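Local structure of cellulose 1,4-beta-cellobiosidase (Thermobifida fusca, 4JJJ) at residues 22-27 / 81-86; 56-61 / 226-231; 61-64 / 68-71; 154-159 / 586-591; 501-506 / 623-628. The protein probably hydrolyses cellulose to cellobiose as a family 48 glycoside hydrolase, this chain being the catalytic (alpha/alpha)6 part of the longer protein. The protein carries 1 engineered substitution. All blocks are in the same frame, centred on the assembly; numbering follows the deposited sequence.

Contact 1 (22-27 / 81-86); sequences REFNGL and ETFIIP. With ZN (zinc ion), chain B.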
# COMPACT_ATOMS: atom_id res chain seq x y z
N ARG A 22 6.07 5.62 -18.60
CA ARG A 22 5.89 6.79 -19.49
C ARG A 22 6.93 7.82 -19.12
O ARG A 22 7.15 8.10 -17.94
CB ARG A 22 4.49 7.34 -19.38
CG ARG A 22 4.29 8.58 -20.24
CD ARG A 22 2.79 8.90 -20.34
NE ARG A 22 2.54 10.09 -21.18
CZ ARG A 22 1.40 10.30 -21.81
NH1 ARG A 22 0.45 9.40 -21.74
NH2 ARG A 22 1.19 11.42 -22.53
N GLU A 23 7.57 8.43 -20.14
CA GLU A 23 8.59 9.41 -19.94
C GLU A 23 7.95 10.77 -20.09
O GLU A 23 7.17 11.02 -21.04
CB GLU A 23 9.67 9.27 -21.02
CG GLU A 23 10.84 10.16 -20.67
CD GLU A 23 12.03 9.95 -21.56
OE1 GLU A 23 12.46 8.78 -21.75
OE2 GLU A 23 12.57 11.00 -21.98
N PHE A 24 8.23 11.60 -19.14
CA PHE A 24 7.85 13.03 -19.11
C PHE A 24 9.13 13.85 -18.94
O PHE A 24 9.75 13.91 -17.87
CB PHE A 24 6.91 13.33 -17.89
CG PHE A 24 5.61 12.67 -17.94
CD1 PHE A 24 4.49 13.31 -18.39
CD2 PHE A 24 5.46 11.34 -17.43
CE1 PHE A 24 3.29 12.70 -18.45
CE2 PHE A 24 4.27 10.75 -17.43
CZ PHE A 24 3.17 11.39 -17.92
N ASN A 25 9.53 14.54 -20.01
CA ASN A 25 10.72 15.41 -19.96
C ASN A 25 12.01 14.80 -19.35
O ASN A 25 12.66 15.40 -18.53
CB ASN A 25 10.35 16.67 -19.19
CG ASN A 25 11.30 17.80 -19.45
OD1 ASN A 25 12.15 17.71 -20.37
ND2 ASN A 25 11.17 18.88 -18.65
N GLY A 26 12.35 13.58 -19.73
CA GLY A 26 13.57 12.97 -19.22
C GLY A 26 13.40 12.15 -17.94
O GLY A 26 14.33 11.45 -17.57
N LEU A 27 12.19 12.22 -17.36
CA LEU A 27 11.93 11.49 -16.09
C LEU A 27 10.94 10.40 -16.37
O LEU A 27 10.13 10.52 -17.25
CB LEU A 27 11.36 12.41 -15.02
CG LEU A 27 12.31 13.49 -14.45
CD1 LEU A 27 11.53 14.47 -13.60
CD2 LEU A 27 13.52 12.89 -13.79
N GLU A 81 9.39 13.10 -6.58
CA GLU A 81 9.18 14.49 -6.13
C GLU A 81 8.42 15.31 -7.12
O GLU A 81 7.64 16.20 -6.73
CB GLU A 81 10.53 15.14 -5.76
CG GLU A 81 11.13 14.66 -4.50
CD GLU A 81 12.38 15.41 -4.10
OE1 GLU A 81 13.00 15.92 -5.08
OE2 GLU A 81 12.69 15.47 -2.91
N THR A 82 8.58 15.06 -8.39
CA THR A 82 7.93 15.81 -9.41
C THR A 82 6.48 15.47 -9.64
O THR A 82 5.66 16.35 -9.89
CB THR A 82 8.73 15.73 -10.76
OG1 THR A 82 10.07 16.13 -10.54
CG2 THR A 82 8.15 16.52 -11.84
N PHE A 83 6.18 14.17 -9.49
CA PHE A 83 4.91 13.67 -10.01
C PHE A 83 3.95 13.11 -8.96
O PHE A 83 2.80 12.95 -9.27
CB PHE A 83 5.08 12.68 -11.15
CG PHE A 83 5.75 13.27 -12.34
CD1 PHE A 83 5.13 14.33 -13.01
CD2 PHE A 83 6.99 12.81 -12.75
CE1 PHE A 83 5.75 14.90 -14.14
CE2 PHE A 83 7.61 13.32 -13.89
CZ PHE A 83 7.00 14.37 -14.53
N ILE A 84 4.42 12.69 -7.81
CA ILE A 84 3.54 12.02 -6.86
C ILE A 84 3.60 12.53 -5.41
O ILE A 84 2.72 12.18 -4.66
CB ILE A 84 3.70 10.49 -6.92
CG1 ILE A 84 2.40 9.77 -6.51
CG2 ILE A 84 4.91 10.01 -6.15
CD1 ILE A 84 2.41 8.27 -6.80
N ILE A 85 4.60 13.33 -5.05
CA ILE A 85 4.58 14.04 -3.77
C ILE A 85 3.96 15.39 -4.14
O ILE A 85 4.57 16.14 -4.84
CB ILE A 85 5.97 14.22 -3.18
CG1 ILE A 85 6.56 12.82 -2.87
CG2 ILE A 85 5.84 15.07 -1.93
CD1 ILE A 85 7.91 12.82 -2.21
N PRO A 86 2.74 15.68 -3.70
CA PRO A 86 2.09 16.90 -4.14
C PRO A 86 2.96 18.11 -3.95
O PRO A 86 3.51 18.32 -2.84
CB PRO A 86 0.81 16.91 -3.26
CG PRO A 86 0.50 15.41 -3.02
CD PRO A 86 1.90 14.88 -2.79
ZN ZN B . 15.10 16.26 -5.40
O HOH W 1 17.02 17.30 -5.38
O HOH W 2 15.12 15.43 -7.20
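The F83 ring is the flat group on which this contact turns. L27 CB sits at its edge, near the ring plane and 4.0 Å from F83 CE2, while F24 CB reaches F83 CZ at 3.5 Å from an oblique direction. One face is covered from within its own helix: the methyl CG2 of T82 lies 3.5 Å above the plane of the F83 ring, over its centre. The two phenyl rings, F24 and F83, are neither stacked nor edge-to-face; their centroids are 5.2 Å apart and the planes are tilted by 47°. F83 reaches the hairpin because its CG stands beside the backbone N, opposite the carbonyl carbon (chi1 -62°), which sends CE2 and CZ out from the last turn of helix 71-83. L27 CD1 comes within 3.8 Å of T82 OG1, a van der Waals touch by a methyl; the hydroxyl itself is bonded to E78 O.

On the other side, F24 and L27 are the two ends of a type I' turn that closes the hairpin of strands 21-24 and 27-30, so both residues face the helix from one tight loop. P169 and V29 also pack on F83. With an alanine here, F24 CB and L27 CB would probably lose the ring they share, opening a gap between hairpin and helix.

Just outside the apolar patch, E81 OE1 binds a zinc ion together with two waters and K255. The chemistry thus splits: the zinc ligand and the threonine hydroxyl have their partners outside the two segments, and hairpin and helix are held to each other by hydrocarbon packing.

Contact 2 (56-61 / 226-231); sequences YLWLEA and DARAVQ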
# COMPACT_ATOMS: atom_id res chain seq x y z
N TYR A 56 10.38 1.23 -7.89
CA TYR A 56 11.28 1.87 -8.85
C TYR A 56 12.55 2.27 -8.13
O TYR A 56 13.66 1.98 -8.56
CB TYR A 56 10.58 3.03 -9.50
CG TYR A 56 11.33 3.85 -10.54
CD1 TYR A 56 12.48 3.41 -11.19
CD2 TYR A 56 10.84 5.15 -10.84
CE1 TYR A 56 13.13 4.25 -12.13
CE2 TYR A 56 11.47 5.99 -11.75
CZ TYR A 56 12.63 5.50 -12.32
OH TYR A 56 13.32 6.42 -13.17
N LEU A 57 12.40 2.82 -6.94
CA LEU A 57 13.57 3.15 -6.07
C LEU A 57 14.34 1.87 -5.84
O LEU A 57 15.59 1.83 -5.93
CB LEU A 57 13.18 3.75 -4.78
CG LEU A 57 12.47 5.08 -4.87
CD1 LEU A 57 12.04 5.52 -3.49
CD2 LEU A 57 13.37 6.18 -5.51
N TRP A 58 13.64 0.79 -5.41
CA TRP A 58 14.29 -0.45 -5.06
C TRP A 58 15.14 -0.99 -6.22
O TRP A 58 16.31 -1.44 -6.05
CB TRP A 58 13.30 -1.51 -4.60
CG TRP A 58 13.78 -2.53 -3.68
CD1 TRP A 58 15.06 -2.84 -3.25
CD2 TRP A 58 12.90 -3.42 -2.94
NE1 TRP A 58 15.02 -3.85 -2.32
CE2 TRP A 58 13.70 -4.24 -2.13
CE3 TRP A 58 11.49 -3.59 -2.97
CZ2 TRP A 58 13.16 -5.24 -1.29
CZ3 TRP A 58 10.94 -4.59 -2.11
CH2 TRP A 58 11.77 -5.37 -1.27
N LEU A 59 14.58 -0.93 -7.46
CA LEU A 59 15.29 -1.43 -8.60
C LEU A 59 16.55 -0.63 -8.86
O LEU A 59 17.61 -1.23 -9.13
CB LEU A 59 14.38 -1.29 -9.80
CG LEU A 59 14.89 -1.87 -11.15
CD1 LEU A 59 14.86 -3.37 -11.14
CD2 LEU A 59 14.07 -1.31 -12.29
N GLU A 60 16.45 0.69 -8.80
CA GLU A 60 17.64 1.51 -9.01
C GLU A 60 18.63 1.44 -7.90
O GLU A 60 19.82 1.62 -8.17
CB GLU A 60 17.21 2.97 -9.36
CG GLU A 60 16.35 3.11 -10.60
CD GLU A 60 16.95 2.73 -11.91
OE1 GLU A 60 17.97 1.96 -11.94
OE2 GLU A 60 16.34 3.16 -12.91
N ALA A 61 18.18 1.11 -6.69
CA ALA A 61 19.18 0.98 -5.61
C ALA A 61 20.03 -0.25 -5.86
O ALA A 61 21.28 -0.27 -5.67
CB ALA A 61 18.47 0.94 -4.24
N ASP A 226 5.45 4.29 1.44
CA ASP A 226 6.45 5.26 1.89
C ASP A 226 7.44 4.56 2.85
O ASP A 226 8.60 4.84 2.75
CB ASP A 226 5.78 6.51 2.54
CG ASP A 226 5.21 7.45 1.56
OD1 ASP A 226 4.68 7.03 0.52
OD2 ASP A 226 5.13 8.63 1.83
N ALA A 227 7.01 3.57 3.60
CA ALA A 227 7.94 2.85 4.48
C ALA A 227 8.89 2.05 3.61
O ALA A 227 10.08 1.91 3.89
CB ALA A 227 7.18 1.92 5.45
N ARG A 228 8.38 1.40 2.55
CA ARG A 228 9.29 0.68 1.62
C ARG A 228 10.35 1.63 1.03
O ARG A 228 11.47 1.25 0.88
CB ARG A 228 8.49 0.08 0.47
CG ARG A 228 9.26 -0.85 -0.41
CD ARG A 228 8.46 -1.49 -1.50
NE ARG A 228 7.33 -2.36 -0.98
CZ ARG A 228 6.03 -2.02 -1.04
NH1 ARG A 228 5.60 -0.89 -1.55
NH2 ARG A 228 5.15 -2.89 -0.62
N ALA A 229 10.02 2.83 0.62
CA ALA A 229 10.95 3.83 0.09
C ALA A 229 12.07 4.13 1.12
O ALA A 229 13.24 4.17 0.79
CB ALA A 229 10.21 5.05 -0.27
N VAL A 230 11.74 4.24 2.39
CA VAL A 230 12.72 4.37 3.44
C VAL A 230 13.58 3.13 3.58
O VAL A 230 14.79 3.24 3.61
CB VAL A 230 12.05 4.66 4.82
CG1 VAL A 230 13.08 4.64 5.99
CG2 VAL A 230 11.28 5.99 4.79
N GLN A 231 13.01 1.95 3.58
CA GLN A 231 13.73 0.74 3.60
C GLN A 231 14.74 0.62 2.43
O GLN A 231 15.87 0.21 2.62
CB GLN A 231 12.71 -0.43 3.52
CG GLN A 231 13.29 -1.76 3.36
CD GLN A 231 12.26 -2.82 3.01
OE1 GLN A 231 11.12 -2.50 2.77
NE2 GLN A 231 12.67 -4.11 3.03
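W58 and R228 meet because both side chains swing CG to the far side from their backbone N. The extended start of the arginine brings R228 CD to 4.0 Å from W58 CE3, and the bend at chi3 (-62°) turns the guanidinium off the line of the chain. The two side chains run roughly perpendicular. The indole and guanidinium planes are only 20° apart, but the approach is oblique, so the touch is carried by the CD methylene. L57 takes the other course: its CG stays beside the backbone N, and CD1 rests on A229 CB at 3.7 Å.

R228 NH1 bonds to S54 OG, one turn before W58 in helix 50-67, and W420 offers its ring for a cation-pi contact. Q231, whose NE2 only grazes W58 CZ2 at 4.5 Å, has its amide fixed by Q427 and N328.

The two helices run nearly parallel, 11° apart, with the short axes 9.4 Å from each other. The side chain of R228 is about 4 Å from those of E51, the predicted proton donor, and N224, engineered at the predicted nucleophile position. Such parallel helices, bringing these residues together, are what the inner ring of an (alpha/alpha)6 barrel looks like beside its active site.

Contact 3 (61-64 / 68-71); sequences AYYG and GDWK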
# COMPACT_ATOMS: atom_id res chain seq x y z
N ALA A 61 18.18 1.11 -6.69
CA ALA A 61 19.18 0.98 -5.61
C ALA A 61 20.03 -0.25 -5.86
O ALA A 61 21.28 -0.27 -5.67
CB ALA A 61 18.47 0.94 -4.24
N TYR A 62 19.42 -1.37 -6.24
CA TYR A 62 20.16 -2.58 -6.61
C TYR A 62 21.01 -2.33 -7.85
O TYR A 62 22.13 -2.83 -7.92
CB TYR A 62 19.27 -3.80 -6.83
CG TYR A 62 19.15 -4.67 -5.58
CD1 TYR A 62 17.95 -4.80 -4.93
CD2 TYR A 62 20.24 -5.32 -5.12
CE1 TYR A 62 17.82 -5.59 -3.80
CE2 TYR A 62 20.15 -6.10 -3.97
CZ TYR A 62 18.91 -6.26 -3.32
OH TYR A 62 18.73 -6.99 -2.11
N TYR A 63 20.56 -1.54 -8.78
CA TYR A 63 21.42 -1.14 -9.87
C TYR A 63 22.66 -0.42 -9.38
O TYR A 63 23.78 -0.71 -9.85
CB TYR A 63 20.65 -0.30 -10.91
CG TYR A 63 21.50 -0.01 -12.17
CD1 TYR A 63 21.69 -1.02 -13.11
CD2 TYR A 63 22.16 1.18 -12.29
CE1 TYR A 63 22.45 -0.76 -14.24
CE2 TYR A 63 22.95 1.46 -13.41
CZ TYR A 63 23.07 0.48 -14.35
OH TYR A 63 23.92 0.63 -15.50
N GLY A 64 22.53 0.52 -8.46
CA GLY A 64 23.70 1.09 -7.79
C GLY A 64 24.61 0.14 -7.13
O GLY A 64 25.82 0.25 -7.20
N GLY A 68 27.80 0.51 -9.16
CA GLY A 68 28.26 1.78 -8.59
C GLY A 68 27.75 3.04 -9.16
O GLY A 68 28.23 4.11 -8.78
N ASP A 69 26.76 3.01 -10.04
CA ASP A 69 26.16 4.20 -10.62
C ASP A 69 24.87 4.50 -9.88
O ASP A 69 23.90 3.71 -9.99
CB ASP A 69 25.84 3.99 -12.09
CG ASP A 69 25.14 5.19 -12.73
OD1 ASP A 69 25.13 6.29 -12.14
OD2 ASP A 69 24.61 5.04 -13.88
N TRP A 70 24.93 5.55 -9.08
CA TRP A 70 23.78 6.03 -8.32
C TRP A 70 22.90 7.05 -9.02
O TRP A 70 21.91 7.53 -8.42
CB TRP A 70 24.26 6.48 -6.91
CG TRP A 70 24.92 5.36 -6.19
CD1 TRP A 70 26.28 5.06 -6.10
CD2 TRP A 70 24.27 4.28 -5.55
NE1 TRP A 70 26.47 3.93 -5.41
CE2 TRP A 70 25.24 3.40 -5.08
CE3 TRP A 70 22.91 3.97 -5.33
CZ2 TRP A 70 24.93 2.24 -4.41
CZ3 TRP A 70 22.61 2.85 -4.61
CH2 TRP A 70 23.60 2.00 -4.17
N LYS A 71 23.16 7.47 -10.27
CA LYS A 71 22.34 8.52 -10.89
C LYS A 71 20.93 7.99 -11.21
O LYS A 71 19.96 8.74 -11.05
CB LYS A 71 22.97 9.13 -12.18
CG LYS A 71 22.17 10.30 -12.77
CD LYS A 71 22.85 10.93 -14.00
CE LYS A 71 21.99 11.85 -14.85
NZ LYS A 71 21.14 11.09 -15.83
O HOH W 3 25.18 2.93 -15.61
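G64 and W70 form the tight half. G64 CA lies 3.6 Å from the centroid of the indole six-membered ring and 4° off its normal, a CH-pi contact square over the face. The G64 carbonyl carbon follows at 3.5 Å from W70 CZ2, and A61 O comes to the same ring obliquely. A CB on G64 would run into W70 CZ3. G64 CA also makes a CA-H...O contact of 3.4 Å with D69 O.

Between these groups the chain reverses, from helix 50-67 into helix 71-83, an alpha-helical hairpin of the (alpha/alpha)6 barrel. G68 N bonds to G64 O at 2.8 Å, and G68 leaves the helix with positive phi. D69, just ahead of the next helix, forms an Asx turn, its OD1 accepting from K71 N from above the carboxylate plane. Q243, just after helix 223-242, pairs through OE1 with W70 NE1 and through NE2 with G64 O, which thus serves two N-H groups.

The side with Y63 and D69 is looser and partly exposed. Y63 CE2 stays 4.0 Å from D69 OD2, which lies at the edge of the ring. A water bridges the rest, 2.6 Å from Y63 OH, and donates to D69 OD2 at 2.8 Å.

Contact 4 (154-159 / 586-591); sequences NVYGFG and SIRSFY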
# COMPACT_ATOMS: atom_id res chain seq x y z
N ASN A 154 -3.73 9.56 -18.33
CA ASN A 154 -4.98 10.35 -18.33
C ASN A 154 -6.11 9.62 -18.98
O ASN A 154 -6.91 10.18 -19.72
CB ASN A 154 -4.77 11.75 -18.96
CG ASN A 154 -5.72 12.82 -18.36
OD1 ASN A 154 -5.98 12.84 -17.15
ND2 ASN A 154 -6.16 13.80 -19.19
N VAL A 155 -6.22 8.33 -18.68
CA VAL A 155 -7.29 7.57 -19.26
C VAL A 155 -8.64 8.03 -18.80
O VAL A 155 -9.59 7.99 -19.59
CB VAL A 155 -7.09 6.07 -19.10
CG1 VAL A 155 -7.35 5.67 -17.71
CG2 VAL A 155 -7.88 5.39 -20.14
N TYR A 156 -8.71 8.59 -17.61
CA TYR A 156 -9.97 9.09 -17.08
C TYR A 156 -10.30 10.54 -17.49
O TYR A 156 -11.44 10.98 -17.30
CB TYR A 156 -10.07 8.97 -15.50
CG TYR A 156 -10.33 7.59 -15.00
CD1 TYR A 156 -9.28 6.68 -14.75
CD2 TYR A 156 -11.64 7.12 -14.81
CE1 TYR A 156 -9.48 5.40 -14.30
CE2 TYR A 156 -11.87 5.88 -14.31
CZ TYR A 156 -10.81 4.99 -14.06
OH TYR A 156 -11.03 3.74 -13.60
N GLY A 157 -9.31 11.28 -17.95
CA GLY A 157 -9.54 12.65 -18.45
C GLY A 157 -9.54 13.77 -17.46
O GLY A 157 -10.04 14.91 -17.75
N PHE A 158 -9.10 13.55 -16.20
CA PHE A 158 -9.14 14.59 -15.22
C PHE A 158 -8.12 15.66 -15.38
O PHE A 158 -8.44 16.83 -15.15
CB PHE A 158 -9.08 14.00 -13.80
CG PHE A 158 -10.25 13.12 -13.46
CD1 PHE A 158 -11.52 13.70 -13.34
CD2 PHE A 158 -10.11 11.76 -13.20
CE1 PHE A 158 -12.61 12.97 -13.00
CE2 PHE A 158 -11.20 11.01 -12.84
CZ PHE A 158 -12.47 11.61 -12.77
N GLY A 159 -6.90 15.34 -15.77
CA GLY A 159 -5.85 16.37 -15.80
C GLY A 159 -5.50 17.01 -14.50
O GLY A 159 -5.57 16.34 -13.45
N SER A 586 -19.88 1.10 -17.01
CA SER A 586 -20.54 2.25 -17.58
C SER A 586 -19.95 3.60 -17.20
O SER A 586 -20.10 4.60 -17.96
CB SER A 586 -22.08 2.23 -17.35
OG SER A 586 -22.39 2.74 -16.09
N ILE A 587 -19.17 3.68 -16.10
CA ILE A 587 -18.47 4.91 -15.78
C ILE A 587 -16.98 4.82 -16.11
O ILE A 587 -16.20 5.72 -15.74
CB ILE A 587 -18.65 5.34 -14.33
CG1 ILE A 587 -18.18 4.34 -13.25
CG2 ILE A 587 -20.09 5.58 -14.07
CD1 ILE A 587 -18.00 4.95 -11.89
N ARG A 588 -16.66 3.76 -16.83
CA ARG A 588 -15.29 3.53 -17.38
C ARG A 588 -15.39 2.96 -18.83
O ARG A 588 -14.80 1.96 -19.19
CB ARG A 588 -14.49 2.55 -16.49
CG ARG A 588 -14.31 3.06 -15.07
CD ARG A 588 -13.68 1.95 -14.24
NE ARG A 588 -13.44 2.24 -12.83
CZ ARG A 588 -14.41 2.20 -11.90
NH1 ARG A 588 -15.65 1.99 -12.19
NH2 ARG A 588 -14.12 2.37 -10.60
N SER A 589 -16.17 3.67 -19.67
CA SER A 589 -16.59 3.11 -20.93
C SER A 589 -15.46 2.96 -21.92
O SER A 589 -15.57 2.17 -22.84
CB SER A 589 -17.76 3.89 -21.57
OG SER A 589 -17.36 5.14 -21.97
N PHE A 590 -14.39 3.65 -21.65
CA PHE A 590 -13.14 3.47 -22.40
C PHE A 590 -12.63 2.01 -22.41
O PHE A 590 -11.83 1.63 -23.24
CB PHE A 590 -12.05 4.42 -21.93
CG PHE A 590 -11.80 4.39 -20.43
CD1 PHE A 590 -11.07 3.41 -19.84
CD2 PHE A 590 -12.36 5.37 -19.64
CE1 PHE A 590 -10.88 3.36 -18.45
CE2 PHE A 590 -12.12 5.35 -18.29
CZ PHE A 590 -11.46 4.36 -17.70
N TYR A 591 -12.98 1.24 -21.39
CA TYR A 591 -12.61 -0.15 -21.31
C TYR A 591 -13.06 -0.95 -22.48
O TYR A 591 -12.45 -1.91 -22.80
CB TYR A 591 -12.92 -0.82 -20.00
CG TYR A 591 -11.83 -0.90 -18.98
CD1 TYR A 591 -10.63 -1.44 -19.33
CD2 TYR A 591 -12.07 -0.59 -17.67
CE1 TYR A 591 -9.56 -1.57 -18.42
CE2 TYR A 591 -11.02 -0.71 -16.73
CZ TYR A 591 -9.81 -1.29 -17.11
OH TYR A 591 -8.76 -1.52 -16.18
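Y156 OH is held by two groups: R588 NE across the contact, at 2.9 Å, and D43 OD1 from outside it. The NE bond is weak and bent, with an N-H...O angle of 128°. R588 NE lies in the plane of the tyrosine ring at its edge, the hydroxyl oxygen lies at the edge of the guanidinium, and the two planes stand 77° apart. R588 gets there with its chain extended from CG to NE, so that CG and CD pass along the phenol end. D43 pairs with both residues, since its OD2 forms a salt bridge with R588 NH2; F584 O takes NH1, and T186 O shares NH2 with D43.

F590 drives its edge into the face of Y156. This is a T-shaped pair, with centroids 5.0 Å apart and planes at 83°; F590 CZ is 3.7 Å from Y156 CE2. With CG in the crowded position between its backbone N and carbonyl carbon, the phenylalanine ring sits between V155 and the backbone of R588. V155 CG2 makes a CH-pi contact 4.0 Å from the F590 ring centroid, while R588 O lies over the opposite face.

Loop 154-159 is also braced by bonds of its own. D151 accepts from the backbone N of V155 and of Y156, and N154 OD1 accepts from G159 N at 3.0 Å. The side chain of V155 lies about 6 Å from the zinc ion bound by H46 and D153. Here two loop segments far apart in sequence, the second ending in a 3-10 turn, pack together among the long loops outside the helical barrel.

Contact 5 (501-506 / 623-628); sequences VTAALA and QVEIAT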
# COMPACT_ATOMS: atom_id res chain seq x y z
N VAL A 501 4.77 -12.59 -5.63
CA VAL A 501 4.69 -13.29 -4.36
C VAL A 501 5.86 -14.28 -4.28
O VAL A 501 6.48 -14.43 -3.26
CB VAL A 501 3.33 -14.03 -4.23
CG1 VAL A 501 3.38 -15.00 -3.04
CG2 VAL A 501 2.23 -13.03 -4.13
N THR A 502 6.10 -14.97 -5.37
CA THR A 502 7.19 -15.93 -5.46
C THR A 502 8.52 -15.27 -5.11
O THR A 502 9.29 -15.80 -4.33
CB THR A 502 7.21 -16.65 -6.82
OG1 THR A 502 5.95 -17.36 -6.97
CG2 THR A 502 8.38 -17.63 -6.92
N ALA A 503 8.81 -14.15 -5.72
CA ALA A 503 10.09 -13.48 -5.49
C ALA A 503 10.24 -13.01 -4.05
O ALA A 503 11.30 -13.16 -3.47
CB ALA A 503 10.21 -12.37 -6.50
N ALA A 504 9.15 -12.49 -3.45
CA ALA A 504 9.21 -12.06 -2.08
C ALA A 504 9.39 -13.27 -1.16
O ALA A 504 10.10 -13.19 -0.14
CB ALA A 504 7.93 -11.28 -1.73
N LEU A 505 8.77 -14.40 -1.47
CA LEU A 505 8.94 -15.60 -0.67
C LEU A 505 10.41 -16.08 -0.77
O LEU A 505 11.03 -16.38 0.24
CB LEU A 505 7.96 -16.67 -1.15
CG LEU A 505 8.08 -18.03 -0.45
CD1 LEU A 505 7.94 -17.86 1.06
CD2 LEU A 505 7.07 -18.98 -1.06
N ALA A 506 10.96 -16.10 -1.97
CA ALA A 506 12.33 -16.50 -2.18
C ALA A 506 13.25 -15.59 -1.34
O ALA A 506 14.19 -16.11 -0.67
CB ALA A 506 12.72 -16.41 -3.59
N GLN A 623 7.72 -7.43 -11.28
CA GLN A 623 8.92 -7.57 -12.10
C GLN A 623 10.13 -7.05 -11.35
O GLN A 623 11.22 -7.63 -11.45
CB GLN A 623 8.74 -6.89 -13.46
CG GLN A 623 7.56 -7.46 -14.28
CD GLN A 623 7.73 -8.97 -14.53
OE1 GLN A 623 8.78 -9.41 -15.04
NE2 GLN A 623 6.77 -9.76 -14.17
N VAL A 624 9.98 -5.96 -10.61
CA VAL A 624 11.07 -5.47 -9.73
C VAL A 624 11.34 -6.47 -8.64
O VAL A 624 12.47 -6.83 -8.34
CB VAL A 624 10.74 -4.07 -9.20
CG1 VAL A 624 11.77 -3.69 -8.17
CG2 VAL A 624 10.66 -3.02 -10.29
N GLU A 625 10.30 -7.03 -8.02
CA GLU A 625 10.45 -7.99 -6.93
C GLU A 625 11.36 -9.10 -7.39
O GLU A 625 12.33 -9.50 -6.75
CB GLU A 625 9.06 -8.53 -6.48
CG GLU A 625 9.12 -9.16 -5.14
CD GLU A 625 8.74 -8.20 -4.03
OE1 GLU A 625 9.58 -7.83 -3.24
OE2 GLU A 625 7.57 -7.73 -3.94
N ILE A 626 11.10 -9.59 -8.62
CA ILE A 626 11.94 -10.63 -9.21
C ILE A 626 13.43 -10.17 -9.36
O ILE A 626 14.35 -10.92 -9.02
CB ILE A 626 11.37 -11.13 -10.57
CG1 ILE A 626 9.99 -11.76 -10.39
CG2 ILE A 626 12.32 -12.10 -11.20
CD1 ILE A 626 9.26 -11.87 -11.75
N ALA A 627 13.61 -9.04 -10.02
CA ALA A 627 14.96 -8.48 -10.16
C ALA A 627 15.66 -8.45 -8.82
O ALA A 627 16.80 -8.79 -8.73
CB ALA A 627 14.93 -7.10 -10.75
N THR A 628 14.99 -7.93 -7.79
CA THR A 628 15.61 -7.80 -6.44
C THR A 628 15.90 -9.19 -5.86
O THR A 628 16.89 -9.30 -5.11
CB THR A 628 14.79 -6.96 -5.49
OG1 THR A 628 13.58 -7.65 -5.04
CG2 THR A 628 14.54 -5.61 -6.09
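A503 CB presses straight onto the backbone of the facing helix, 3.6 Å from E625 C and equally close to I626 N. Two side chains flank it: E625 CG at 3.7 Å from A503 CB, and I626 CG1 at 3.9 Å from the same methyl. A504 continues the surface, its CB 3.9 Å from E625 CD. The glutamate lies over the alanines because its chain bends sharply at chi2 (95°) instead of running straight out.

Small residues let the backbones come close. A503 CA and I626 CA are 5.0 Å apart, and the short axes of helices 499-516 and 620-637 approach to 8.1 Å, inclined at 28° in the same general direction. Such near-parallel packing is that of neighbouring inner helices in the (alpha/alpha)6 barrel.

Farther out, both oxygens of the buried carboxylate have partners. E625 OE1 forms a salt bridge with K507, one turn on from A503, and E625 OE2 takes Y55 OH and W420 NE1. With a leucine in its place, K507 would probably be left without its buried mate, and Y55 and W420 without their common acceptor. K507 also meets T628 OG1, which donates to E625 O at 2.8 Å, whereas W420 belongs to a glycan pocket.

How the contacts relate
From the N terminus, contact 1 opens at the 21-24/27-30 hairpin and closes at the end of helix 71-83; within that span lies contact 3, the short turn from helix 50-67 into helix 71-83. Contact 2 starts on helix 50-67, sharing A61 with contact 3, and crosses contact 1 by running on to helix 223-242. Contact 4 opens at 154-159, before contact 2 has closed, and ends at 586-591; contact 5 crosses it in turn, joining helices 499-516 and 620-637. Contacts 2 and 5 meet directly, W58 packing on E625, and Y62 beside T628 links contact 3 to contact 5. Contact 4 lies among the loops, touching none of the others, though its nearest atoms are about 5 Å from contact 1.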